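Local coordinates for protein chitinase (PDB 5GZT) that probably hydrolyses internal beta-1,4 linkages of chitin and chitodextrins at random positions, acting as an endochitinase of glycosyl hydrolase family 18, at residues E94-A99 against V113-L118; K200-G205 against S236-T241; L650-S655 against A746-S751; D800-K805 against A875-A880. One frame throughout, in Å; residues are numbered along the deposited sequence.

Overall arrangement
From the N terminus, contact 1 closes a loop of 13 residues and joins successive coils of a parallel beta-helix. Contact 2 follows, closing a loop of 30 residues within a beta-rich module through an antiparallel pair of strands. Contact 3 spans 90 residues and ties the chain leaving helix 633-642 to a late loop of the immunoglobulin-like domain. Contact 4 spans 69 residues in the second family 18 barrel, laying a hairpin strand on helix 868-884. The four are strictly in series, so none nests in or crosses another, and none touches the next. The centres of contacts 1 and 4 lie about 113 Å apart, on opposite sides of the chain's centre.

Contact 1 of 4, residues E94-A99 against V113-L118; sequences ERLTVA and VKVTTL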
loop_
_atom_site.group_PDB
_atom_site.type_symbol
_atom_site.label_atom_id
_atom_site.label_comp_id
_atom_site.label_asym_id
_atom_site.label_seq_id
_atom_site.Cartn_x
_atom_site.Cartn_y
_atom_site.Cartn_z
ATOM N N GLU B 94 -48.306 25.322 -6.025
ATOM C CA GLU B 94 -47.126 24.983 -5.130
ATOM C C GLU B 94 -47.588 24.536 -3.752
ATOM O O GLU B 94 -47.196 23.506 -3.252
ATOM C CB GLU B 94 -46.154 26.168 -4.996
ATOM C CG GLU B 94 -45.131 26.308 -6.129
ATOM C CD GLU B 94 -44.513 27.735 -6.255
ATOM O OE1 GLU B 94 -44.592 28.565 -5.322
ATOM O OE2 GLU B 94 -43.943 28.025 -7.325
ATOM N N ARG B 95 -48.437 25.309 -3.147
ATOM C CA ARG B 95 -48.849 24.999 -1.797
ATOM C C ARG B 95 -50.327 25.301 -1.692
ATOM O O ARG B 95 -50.784 26.430 -1.857
ATOM C CB ARG B 95 -47.970 25.748 -0.752
ATOM C CG ARG B 95 -46.474 25.337 -0.758
ATOM C CD ARG B 95 -45.478 26.337 -0.088
ATOM N NE ARG B 95 -45.716 27.703 -0.568
ATOM C CZ ARG B 95 -45.149 28.271 -1.650
ATOM N NH1 ARG B 95 -44.255 27.663 -2.395
ATOM N NH2 ARG B 95 -45.505 29.467 -1.989
ATOM N N LEU B 96 -51.079 24.263 -1.410
ATOM C CA LEU B 96 -52.505 24.456 -1.252
ATOM C C LEU B 96 -52.750 24.163 0.194
ATOM O O LEU B 96 -52.329 23.100 0.683
ATOM C CB LEU B 96 -53.265 23.462 -2.139
ATOM C CG LEU B 96 -54.778 23.286 -2.068
ATOM C CD1 LEU B 96 -55.598 24.526 -2.010
ATOM C CD2 LEU B 96 -55.224 22.472 -3.307
ATOM N N THR B 97 -53.503 25.031 0.862
ATOM C CA THR B 97 -53.713 24.912 2.290
ATOM C C THR B 97 -55.165 25.019 2.573
ATOM O O THR B 97 -55.802 25.953 2.100
ATOM C CB THR B 97 -52.903 26.026 3.048
ATOM O OG1 THR B 97 -51.486 25.810 2.861
ATOM C CG2 THR B 97 -53.257 26.007 4.548
ATOM N N VAL B 98 -55.696 24.062 3.355
ATOM C CA VAL B 98 -57.069 24.076 3.711
ATOM C C VAL B 98 -57.088 24.393 5.222
ATOM O O VAL B 98 -56.608 23.620 6.048
ATOM C CB VAL B 98 -57.743 22.737 3.389
ATOM C CG1 VAL B 98 -59.204 22.856 3.670
ATOM C CG2 VAL B 98 -57.474 22.329 1.913
ATOM N N ALA B 99 -57.687 25.522 5.562
ATOM C CA ALA B 99 -57.654 26.052 6.930
ATOM C C ALA B 99 -58.634 25.366 7.816
ATOM O O ALA B 99 -59.647 24.816 7.349
ATOM C CB ALA B 99 -57.971 27.566 6.901
ATOM N N VAL B 113 -53.752 17.823 -12.986
ATOM C CA VAL B 113 -53.339 18.823 -12.019
ATOM C C VAL B 113 -52.251 18.264 -11.145
ATOM O O VAL B 113 -52.249 17.093 -10.923
ATOM C CB VAL B 113 -54.549 19.329 -11.191
ATOM C CG1 VAL B 113 -54.127 20.185 -10.023
ATOM C CG2 VAL B 113 -55.475 20.105 -12.105
ATOM N N LYS B 114 -51.268 19.089 -10.770
ATOM C CA LYS B 114 -50.252 18.706 -9.777
ATOM C C LYS B 114 -50.160 19.760 -8.633
ATOM O O LYS B 114 -49.813 20.969 -8.885
ATOM C CB LYS B 114 -48.904 18.497 -10.456
ATOM C CG LYS B 114 -48.929 17.397 -11.517
ATOM C CD LYS B 114 -47.523 17.172 -12.080
ATOM C CE LYS B 114 -47.176 18.220 -13.120
ATOM N NZ LYS B 114 -45.793 18.727 -12.903
ATOM N N VAL B 115 -50.501 19.314 -7.401
ATOM C CA VAL B 115 -50.309 20.124 -6.215
ATOM C C VAL B 115 -49.005 19.602 -5.585
ATOM O O VAL B 115 -48.876 18.397 -5.289
ATOM C CB VAL B 115 -51.528 20.021 -5.304
ATOM C CG1 VAL B 115 -51.348 20.908 -4.057
ATOM C CG2 VAL B 115 -52.804 20.464 -6.066
ATOM N N THR B 116 -47.965 20.447 -5.496
ATOM C CA THR B 116 -46.696 19.914 -4.923
ATOM C C THR B 116 -46.849 19.591 -3.390
ATOM O O THR B 116 -46.391 18.542 -2.905
ATOM C CB THR B 116 -45.581 20.963 -5.044
ATOM O OG1 THR B 116 -45.445 21.335 -6.395
ATOM C CG2 THR B 116 -44.218 20.420 -4.520
ATOM N N THR B 117 -47.436 20.544 -2.666
ATOM C CA THR B 117 -47.715 20.423 -1.215
ATOM C C THR B 117 -49.137 20.765 -0.870
ATOM O O THR B 117 -49.642 21.854 -1.178
ATOM C CB THR B 117 -46.696 21.275 -0.399
ATOM O OG1 THR B 117 -45.405 20.791 -0.754
ATOM C CG2 THR B 117 -46.892 21.080 1.132
ATOM N N LEU B 118 -49.815 19.803 -0.249
ATOM C CA LEU B 118 -51.159 20.034 0.222
ATOM C C LEU B 118 -51.140 19.919 1.780
ATOM O O LEU B 118 -50.797 18.862 2.312
ATOM C CB LEU B 118 -52.156 19.015 -0.385
ATOM C CG LEU B 118 -53.549 19.048 0.166
ATOM C CD1 LEU B 118 -54.374 20.280 -0.168
ATOM C CD2 LEU B 118 -54.325 17.802 -0.180
#
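Leu96 and Leu118 lie side by side, in register on one face of the sheet and with the same first torsion (chi1 172°, CG anti to the backbone N). One methyl of Leu118 does most of the touching: CD1 rests 3.6 Å from Leu96 CG, and it also reaches Val98 CG2 more loosely. Val115 meets Leu96 from another direction, its CG1 branch 3.7 Å from Leu96 CB and its CG2 near Leu96 CD2. Both neighbours thus touch Leu96 at root and tip, Leu118 with a single methyl and Val115 with one branch for each. On the other face of the sheet, Arg95 CG passes Thr117 CB at 4.1 Å; in the conformer given, the guanidinium leads away to a salt bridge with Asp75 and a weak link to Glu94, both tentative because Arg95 has a second conformer. The backbones run parallel. Leu96 N gives a nearly straight bond to Thr117 O at 2.8 Å, while Thr117 N reaches Glu94 O at 3.0 Å. CA-H contacts run from Arg95 CA to Thr117 O and from Leu118 CA to Leu96 O. The chain turns a corner at both Glu94 and Thr116, and the two corners stack, the side chain of Thr116 bringing CB to 3.5 Å from Glu94 O. Leu86 and Ile107, from the facing parallel sheet, cover Leu96. Like residues stacked in register inside, polar ones outside and corners aligned from coil to coil are characteristic of a parallel beta-helix.

Contact 2 of 4, residues K200-G205 against S236-T241; sequences KFNAYG and SAPEVT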
loop_
_atom_site.group_PDB
_atom_site.type_symbol
_atom_site.label_atom_id
_atom_site.label_comp_id
_atom_site.label_asym_id
_atom_site.label_seq_id
_atom_site.Cartn_x
_atom_site.Cartn_y
_atom_site.Cartn_z
ATOM N N LYS B 200 -22.413 -11.019 -3.539
ATOM C CA LYS B 200 -23.795 -11.360 -3.268
ATOM C C LYS B 200 -24.738 -10.612 -4.184
ATOM O O LYS B 200 -24.633 -9.373 -4.330
ATOM C CB LYS B 200 -24.196 -11.042 -1.829
ATOM C CG LYS B 200 -23.568 -11.945 -0.775
ATOM C CD LYS B 200 -24.321 -11.905 0.558
ATOM C CE LYS B 200 -24.493 -10.470 1.052
ATOM N NZ LYS B 200 -25.076 -10.340 2.418
ATOM N N PHE B 201 -25.677 -11.385 -4.752
ATOM C CA PHE B 201 -26.738 -10.881 -5.637
ATOM C C PHE B 201 -28.027 -11.713 -5.511
ATOM O O PHE B 201 -27.984 -12.937 -5.249
ATOM C CB PHE B 201 -26.266 -10.824 -7.105
ATOM C CG PHE B 201 -25.666 -12.116 -7.640
ATOM C CD1 PHE B 201 -24.364 -12.497 -7.323
ATOM C CD2 PHE B 201 -26.371 -12.923 -8.531
ATOM C CE1 PHE B 201 -23.790 -13.671 -7.851
ATOM C CE2 PHE B 201 -25.800 -14.096 -9.055
ATOM C CZ PHE B 201 -24.512 -14.477 -8.711
ATOM N N ASN B 202 -29.164 -11.020 -5.651
ATOM C CA ASN B 202 -30.491 -11.651 -5.835
ATOM C C ASN B 202 -30.694 -11.962 -7.327
ATOM O O ASN B 202 -30.691 -11.038 -8.152
ATOM C CB ASN B 202 -31.630 -10.751 -5.317
ATOM C CG ASN B 202 -31.693 -10.694 -3.782
ATOM O OD1 ASN B 202 -31.608 -11.724 -3.083
ATOM N ND2 ASN B 202 -31.885 -9.489 -3.251
ATOM N N ALA B 203 -30.826 -13.258 -7.662
ATOM C CA ALA B 203 -31.064 -13.719 -9.049
ATOM C C ALA B 203 -32.501 -14.230 -9.207
ATOM O O ALA B 203 -32.807 -15.385 -8.888
ATOM C CB ALA B 203 -30.060 -14.797 -9.465
ATOM N N TYR B 204 -33.374 -13.351 -9.696
ATOM C CA TYR B 204 -34.729 -13.729 -10.069
ATOM C C TYR B 204 -34.639 -14.616 -11.321
ATOM O O TYR B 204 -33.761 -14.425 -12.188
ATOM C CB TYR B 204 -35.606 -12.498 -10.304
ATOM C CG TYR B 204 -35.604 -11.484 -9.158
ATOM C CD1 TYR B 204 -35.754 -11.895 -7.821
ATOM C CD2 TYR B 204 -35.456 -10.114 -9.415
ATOM C CE1 TYR B 204 -35.755 -10.975 -6.786
ATOM C CE2 TYR B 204 -35.453 -9.194 -8.386
ATOM C CZ TYR B 204 -35.604 -9.627 -7.077
ATOM O OH TYR B 204 -35.609 -8.715 -6.058
ATOM N N GLY B 205 -35.523 -15.612 -11.382
ATOM C CA GLY B 205 -35.473 -16.634 -12.426
ATOM C C GLY B 205 -34.242 -17.510 -12.318
ATOM O O GLY B 205 -33.597 -17.826 -13.335
ATOM N N SER B 236 -29.554 -19.613 -2.188
ATOM C CA SER B 236 -30.670 -19.674 -1.270
ATOM C C SER B 236 -31.896 -19.337 -2.129
ATOM O O SER B 236 -31.976 -19.850 -3.266
ATOM C CB SER B 236 -30.421 -18.767 -0.083
ATOM O OG SER B 236 -30.196 -19.575 1.044
ATOM N N ALA B 237 -32.846 -18.533 -1.633
ATOM C CA ALA B 237 -34.067 -18.247 -2.395
ATOM C C ALA B 237 -33.758 -17.299 -3.607
ATOM O O ALA B 237 -33.274 -17.806 -4.630
ATOM C CB ALA B 237 -35.193 -17.774 -1.464
ATOM N N PRO B 238 -33.994 -15.957 -3.523
ATOM C CA PRO B 238 -33.284 -15.220 -4.592
ATOM C C PRO B 238 -31.745 -15.071 -4.315
ATOM O O PRO B 238 -30.968 -14.889 -5.268
ATOM C CB PRO B 238 -34.014 -13.861 -4.636
ATOM C CG PRO B 238 -34.565 -13.671 -3.261
ATOM C CD PRO B 238 -34.761 -15.037 -2.646
ATOM N N GLU B 239 -31.324 -15.189 -3.045
ATOM C CA GLU B 239 -29.924 -14.958 -2.622
ATOM C C GLU B 239 -28.894 -15.935 -3.235
ATOM O O GLU B 239 -28.986 -17.139 -3.033
ATOM C CB GLU B 239 -29.828 -15.022 -1.077
ATOM C CG GLU B 239 -30.184 -13.725 -0.350
ATOM C CD GLU B 239 -28.971 -12.832 -0.132
ATOM O OE1 GLU B 239 -28.126 -13.176 0.722
ATOM O OE2 GLU B 239 -28.856 -11.793 -0.825
ATOM N N VAL B 240 -27.915 -15.429 -3.978
ATOM C CA VAL B 240 -26.798 -16.273 -4.425
ATOM C C VAL B 240 -25.518 -15.521 -4.164
ATOM O O VAL B 240 -25.469 -14.329 -4.359
ATOM C CB VAL B 240 -26.912 -16.726 -5.899
ATOM C CG1 VAL B 240 -27.449 -15.620 -6.767
ATOM C CG2 VAL B 240 -25.582 -17.247 -6.456
ATOM N N THR B 241 -24.498 -16.232 -3.708
ATOM C CA THR B 241 -23.249 -15.618 -3.247
ATOM C C THR B 241 -22.049 -16.316 -3.917
ATOM O O THR B 241 -21.862 -17.531 -3.759
ATOM C CB THR B 241 -23.109 -15.699 -1.706
ATOM O OG1 THR B 241 -22.774 -17.042 -1.340
ATOM C CG2 THR B 241 -24.393 -15.270 -0.987
#
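Phe201 and Val240 face each other as a hydrogen-bonded antiparallel pair: Phe201 N reaches Val240 O at 3.0 Å, and Val240 N returns to Phe201 O at 2.8 Å, both bonds nearly straight. The ladder goes one step further with Ala203 N to Pro238 O at 2.9 Å. CA-H contacts fill the non-hydrogen-bonded positions, Asn202 CA leaning on the same Pro238 O. The apolar contact centres on the Phe201 ring. Val240 CG1 sits over one face, 3.6 Å from the centroid and offset toward the rim, a CH-pi contact; CG2 touches the ring near CZ. That CG1 branch stands between the backbone N and carbonyl carbon (chi1 39°), which brings it over the ring and also to 3.1 Å from Phe201 O, a tight fit. Ala203 CB meets the same methyl. On the other face of the sheet, Lys200 and Thr241 run side by side, with a close approach of 3.4 Å between Lys200 CG and Thr241 CG2. Asn202 lies alongside the Pro238 ring, its OD1 3.5 Å from Pro238 CG, and Tyr204 meets Pro238 CB obliquely. The polar element here is looser: Lys200 NZ and Glu239 OE1 lie 4.5 Å apart, beyond a salt bridge, where their opposite charges may still attract. In the four-stranded antiparallel sheet these are the two inner strands, with strand 184-191 beyond 197-203 and strand 233-235 beyond 239-243, while strand 251-261 packs Val257 against Phe201 and Thr259 against Ala203.

Contact 3 of 4, residues L650-S655 against A746-S751; sequences LSVGTS and ANMTDS
Ser651 OG and Thr749 OG1 share a hydrogen bond of 2.9 Å in which either hydroxyl could be the donor. Thr749 holds OG1 between its backbone N and carbonyl carbon (chi1 53°), which aims it at the serine and also brings it close to Ser651 CA. The backbones are bridged too: Thr749 N bonds to Leu650 O at 3.1 Å, and Val652 N gives a nearly straight bond to Thr749 O at 3.0 Å. Leu650 O takes, besides that one hydrogen bond, a weaker CA-H contact from Met748. The two runs head the same way, 33° apart, like a short pair of parallel strands confined to a single bridge. This seam joins the chain that follows helix 633-642 of the first family 18 barrel to the loop between strands 732-738 and 754-759 of the immunoglobulin-like domain. The bend of Met748 at chi3 (71°) turns its CE methyl across toward the Ser651 carbonyl, 3.5 Å from O; the same methyl touches Leu650 CB. Val652 crosses Met748 at about a right angle, CG2 lying near Met748 CB, and is also covered by Val738 and Leu678. Ser751 lays CB 3.3 Å from Val652 O, while its OG is hydrogen-bonded to Val738 N. Asp750 turns away from the seam to a salt bridge with Lys739.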
loop_
_atom_site.group_PDB
_atom_site.type_symbol
_atom_site.label_atom_id
_atom_site.label_comp_id
_atom_site.label_asym_id
_atom_site.label_seq_id
_atom_site.Cartn_x
_atom_site.Cartn_y
_atom_site.Cartn_z
ATOM N N LEU B 650 3.382 -15.621 13.344
ATOM C CA LEU B 650 4.731 -15.237 13.043
ATOM C C LEU B 650 5.625 -15.657 14.210
ATOM O O LEU B 650 5.268 -15.527 15.365
ATOM C CB LEU B 650 4.787 -13.733 12.786
ATOM C CG LEU B 650 3.963 -13.223 11.605
ATOM C CD1 LEU B 650 3.797 -11.690 11.559
ATOM C CD2 LEU B 650 4.611 -13.725 10.332
ATOM N N SER B 651 6.766 -16.251 13.881
ATOM C CA SER B 651 7.861 -16.496 14.782
ATOM C C SER B 651 8.753 -15.270 15.038
ATOM O O SER B 651 9.056 -14.540 14.163
ATOM C CB SER B 651 8.788 -17.566 14.135
ATOM O OG SER B 651 8.274 -18.807 14.537
ATOM N N VAL B 652 9.234 -15.102 16.249
ATOM C CA VAL B 652 10.295 -14.157 16.497
ATOM C C VAL B 652 11.499 -14.666 15.651
ATOM O O VAL B 652 11.695 -15.874 15.532
ATOM C CB VAL B 652 10.640 -14.119 17.975
ATOM C CG1 VAL B 652 11.860 -13.214 18.245
ATOM C CG2 VAL B 652 9.481 -13.598 18.858
ATOM N N GLY B 653 12.220 -13.746 15.042
ATOM C CA GLY B 653 13.399 -13.960 14.185
ATOM C C GLY B 653 14.580 -13.176 14.831
ATOM O O GLY B 653 14.409 -12.051 15.416
ATOM N N THR B 654 15.760 -13.789 14.788
ATOM C CA THR B 654 17.007 -13.144 15.152
ATOM C C THR B 654 18.101 -13.060 14.111
ATOM O O THR B 654 18.052 -13.772 13.112
ATOM C CB THR B 654 17.585 -13.873 16.366
ATOM O OG1 THR B 654 17.957 -15.217 16.011
ATOM C CG2 THR B 654 16.633 -13.874 17.494
ATOM N N SER B 655 19.055 -12.124 14.341
ATOM C CA SER B 655 20.281 -12.014 13.603
ATOM C C SER B 655 21.389 -11.921 14.649
ATOM O O SER B 655 21.134 -11.975 15.834
ATOM C CB SER B 655 20.294 -10.875 12.551
ATOM O OG SER B 655 20.279 -9.628 13.223
ATOM N N ALA B 746 1.596 -9.495 20.194
ATOM C CA ALA B 746 0.685 -10.376 20.977
ATOM C C ALA B 746 0.835 -11.864 20.718
ATOM O O ALA B 746 0.857 -12.635 21.665
ATOM C CB ALA B 746 -0.783 -9.976 20.708
ATOM N N ASN B 747 0.867 -12.335 19.497
ATOM C CA ASN B 747 0.741 -13.834 19.434
ATOM C C ASN B 747 1.879 -14.493 18.645
ATOM O O ASN B 747 1.670 -15.430 17.900
ATOM C CB ASN B 747 -0.632 -14.244 18.815
ATOM C CG ASN B 747 -1.825 -13.760 19.642
ATOM O OD1 ASN B 747 -2.092 -14.242 20.768
ATOM N ND2 ASN B 747 -2.543 -12.785 19.090
ATOM N N MET B 748 3.097 -14.023 18.863
ATOM C CA MET B 748 4.248 -14.641 18.212
ATOM C C MET B 748 4.688 -15.922 18.897
ATOM O O MET B 748 4.302 -16.210 20.012
ATOM C CB MET B 748 5.351 -13.661 18.189
ATOM C CG MET B 748 4.930 -12.409 17.479
ATOM S SD MET B 748 6.217 -11.205 17.079
ATOM C CE MET B 748 7.129 -12.059 15.737
ATOM N N THR B 749 5.454 -16.740 18.198
ATOM C CA THR B 749 6.009 -17.934 18.777
ATOM C C THR B 749 7.532 -17.786 18.948
ATOM O O THR B 749 8.129 -16.893 18.403
ATOM C CB THR B 749 5.721 -19.124 17.899
ATOM O OG1 THR B 749 6.161 -18.826 16.583
ATOM C CG2 THR B 749 4.192 -19.395 17.897
ATOM N N ASP B 750 8.104 -18.651 19.756
ATOM C CA ASP B 750 9.554 -18.614 20.089
ATOM C C ASP B 750 10.419 -18.548 18.850
ATOM O O ASP B 750 10.071 -19.073 17.833
ATOM C CB ASP B 750 9.935 -19.868 20.859
ATOM C CG ASP B 750 9.263 -19.967 22.201
ATOM O OD1 ASP B 750 8.553 -19.061 22.638
ATOM O OD2 ASP B 750 9.461 -20.989 22.830
ATOM N N SER B 751 11.528 -17.864 18.908
ATOM C CA SER B 751 12.451 -17.874 17.770
ATOM C C SER B 751 13.086 -19.273 17.686
ATOM O O SER B 751 13.072 -20.034 18.631
ATOM C CB SER B 751 13.643 -16.854 17.965
ATOM O OG SER B 751 14.534 -17.374 18.992
#

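Contact 4 of 4, residues D800-K805 against A875-A880; sequences DNKVVK and ANSAIA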
loop_
_atom_site.group_PDB
_atom_site.type_symbol
_atom_site.label_atom_id
_atom_site.label_comp_id
_atom_site.label_asym_id
_atom_site.label_seq_id
_atom_site.Cartn_x
_atom_site.Cartn_y
_atom_site.Cartn_z
ATOM N N ASP B 800 37.326 -45.720 -10.267
ATOM C CA ASP B 800 37.006 -47.116 -9.946
ATOM C C ASP B 800 36.682 -47.236 -8.434
ATOM O O ASP B 800 37.018 -48.202 -7.746
ATOM C CB ASP B 800 38.139 -48.071 -10.332
ATOM C CG ASP B 800 38.332 -48.215 -11.867
ATOM O OD1 ASP B 800 37.428 -47.820 -12.642
ATOM O OD2 ASP B 800 39.434 -48.694 -12.236
ATOM N N ASN B 801 36.026 -46.192 -7.929
ATOM C CA ASN B 801 35.708 -46.111 -6.575
ATOM C C ASN B 801 36.890 -46.124 -5.609
ATOM O O ASN B 801 36.713 -46.466 -4.428
ATOM C CB ASN B 801 34.682 -47.183 -6.190
ATOM C CG ASN B 801 33.754 -46.637 -5.091
ATOM O OD1 ASN B 801 33.387 -45.454 -5.124
ATOM N ND2 ASN B 801 33.459 -47.423 -4.127
ATOM N N LYS B 802 38.033 -45.636 -6.068
ATOM C CA LYS B 802 39.260 -45.563 -5.286
ATOM C C LYS B 802 39.707 -44.107 -5.420
ATOM O O LYS B 802 39.386 -43.448 -6.377
ATOM C CB LYS B 802 40.326 -46.577 -5.798
ATOM C CG LYS B 802 39.776 -47.976 -5.599
ATOM C CD LYS B 802 40.756 -49.073 -5.902
ATOM C CE LYS B 802 40.301 -50.436 -5.258
ATOM N NZ LYS B 802 39.320 -50.474 -4.081
ATOM N N VAL B 803 40.415 -43.615 -4.415
ATOM C CA VAL B 803 40.904 -42.293 -4.439
ATOM C C VAL B 803 42.285 -42.300 -5.080
ATOM O O VAL B 803 43.148 -43.078 -4.658
ATOM C CB VAL B 803 40.939 -41.718 -3.014
ATOM C CG1 VAL B 803 41.642 -40.383 -3.022
ATOM C CG2 VAL B 803 39.527 -41.583 -2.516
ATOM N N VAL B 804 42.475 -41.436 -6.061
ATOM C CA VAL B 804 43.688 -41.426 -6.908
ATOM C C VAL B 804 44.187 -40.010 -7.091
ATOM O O VAL B 804 43.512 -39.060 -6.730
ATOM C CB VAL B 804 43.384 -42.019 -8.267
ATOM C CG1 VAL B 804 42.909 -43.438 -8.077
ATOM C CG2 VAL B 804 42.344 -41.222 -8.995
ATOM N N LYS B 805 45.430 -39.876 -7.526
ATOM C CA LYS B 805 45.949 -38.568 -7.899
ATOM C C LYS B 805 45.226 -38.021 -9.106
ATOM O O LYS B 805 44.695 -38.795 -9.941
ATOM C CB LYS B 805 47.413 -38.638 -8.202
ATOM C CG LYS B 805 48.305 -38.959 -7.017
ATOM C CD LYS B 805 49.737 -39.347 -7.482
ATOM C CE LYS B 805 50.707 -39.390 -6.315
ATOM N NZ LYS B 805 52.050 -39.968 -6.695
ATOM N N ALA B 875 35.662 -44.904 1.391
ATOM C CA ALA B 875 36.172 -44.370 2.647
ATOM C C ALA B 875 37.518 -44.965 2.992
ATOM O O ALA B 875 38.488 -44.271 3.288
ATOM C CB ALA B 875 35.150 -44.574 3.757
ATOM N N ASN B 876 37.616 -46.290 2.898
ATOM C CA ASN B 876 38.873 -46.964 3.146
ATOM C C ASN B 876 39.923 -46.482 2.187
ATOM O O ASN B 876 41.040 -46.194 2.560
ATOM C CB ASN B 876 38.701 -48.522 2.988
ATOM C CG ASN B 876 37.974 -49.146 4.142
ATOM O OD1 ASN B 876 37.989 -48.642 5.244
ATOM N ND2 ASN B 876 37.365 -50.292 3.898
ATOM N N SER B 877 39.575 -46.323 0.926
ATOM C CA SER B 877 40.582 -45.807 -0.018
ATOM C C SER B 877 41.033 -44.345 0.253
ATOM O O SER B 877 42.218 -43.995 0.112
ATOM C CB SER B 877 40.027 -45.967 -1.424
ATOM O OG SER B 877 40.964 -45.539 -2.338
ATOM N N ALA B 878 40.082 -43.477 0.632
ATOM C CA ALA B 878 40.409 -42.085 0.968
ATOM C C ALA B 878 41.333 -42.011 2.164
ATOM O O ALA B 878 42.300 -41.287 2.200
ATOM C CB ALA B 878 39.098 -41.381 1.312
ATOM N N ILE B 879 41.090 -42.903 3.115
ATOM C CA ILE B 879 41.952 -42.971 4.297
ATOM C C ILE B 879 43.337 -43.487 3.967
ATOM O O ILE B 879 44.345 -43.013 4.524
ATOM C CB ILE B 879 41.207 -43.785 5.405
ATOM C CG1 ILE B 879 40.265 -42.810 6.091
ATOM C CG2 ILE B 879 42.150 -44.537 6.336
ATOM C CD1 ILE B 879 39.184 -43.474 6.806
ATOM N N ALA B 880 43.419 -44.478 3.095
ATOM C CA ALA B 880 44.769 -44.969 2.717
ATOM C C ALA B 880 45.556 -43.835 2.030
ATOM O O ALA B 880 46.761 -43.627 2.292
ATOM C CB ALA B 880 44.703 -46.253 1.800
HETATM O O HOH W 1 43.940 -44.303 -2.207
#
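A helix packs against the edge of a short hairpin strand here, chiefly through Ser877 and Val803, with Ala878 and a bridging water, in the second family 18 domain. Val803 N donates an almost straight bond (170°) to Ser877 OG at 2.9 Å, the hydroxyl oxygen accepting. Ser877 can reach it because OG stands anti to its own backbone N (chi1 -178°), which extends it from the helix surface to the strand. Beside this bond a water donates to both Val803 O and Ser877 O, 2.9 Å from each. The N-H and the C=O of one strand residue are therefore both occupied from the helix side, one by a side chain and one through solvent. Val804, the next residue, is bonded by its backbone to Arg797, so the strand pairs with 790-799 along one edge, while its other edge meets the helix through the serine and the water. In this TIM barrel, 790-799 is one of the parallel strands of the wall, 802-805 is the short antiparallel return from it, and helix 868-884 leads to barrel strand 889-893. Apolar contact completes the interface: Val803 CG2 rests on the helix backbone, 3.6 Å from Ala878 CA and 3.9 Å from Ala878 CB, with Leu874, Phe881 and Ile853 around the valine. Lys802 passes Ser877 OG with its CB at 3.7 Å, and its amine continues to a salt bridge with Glu873. Asn801 ND2, at the hairpin turn, is hydrogen-bonded to Thr870 O and Glu873 OE1 of the same helix.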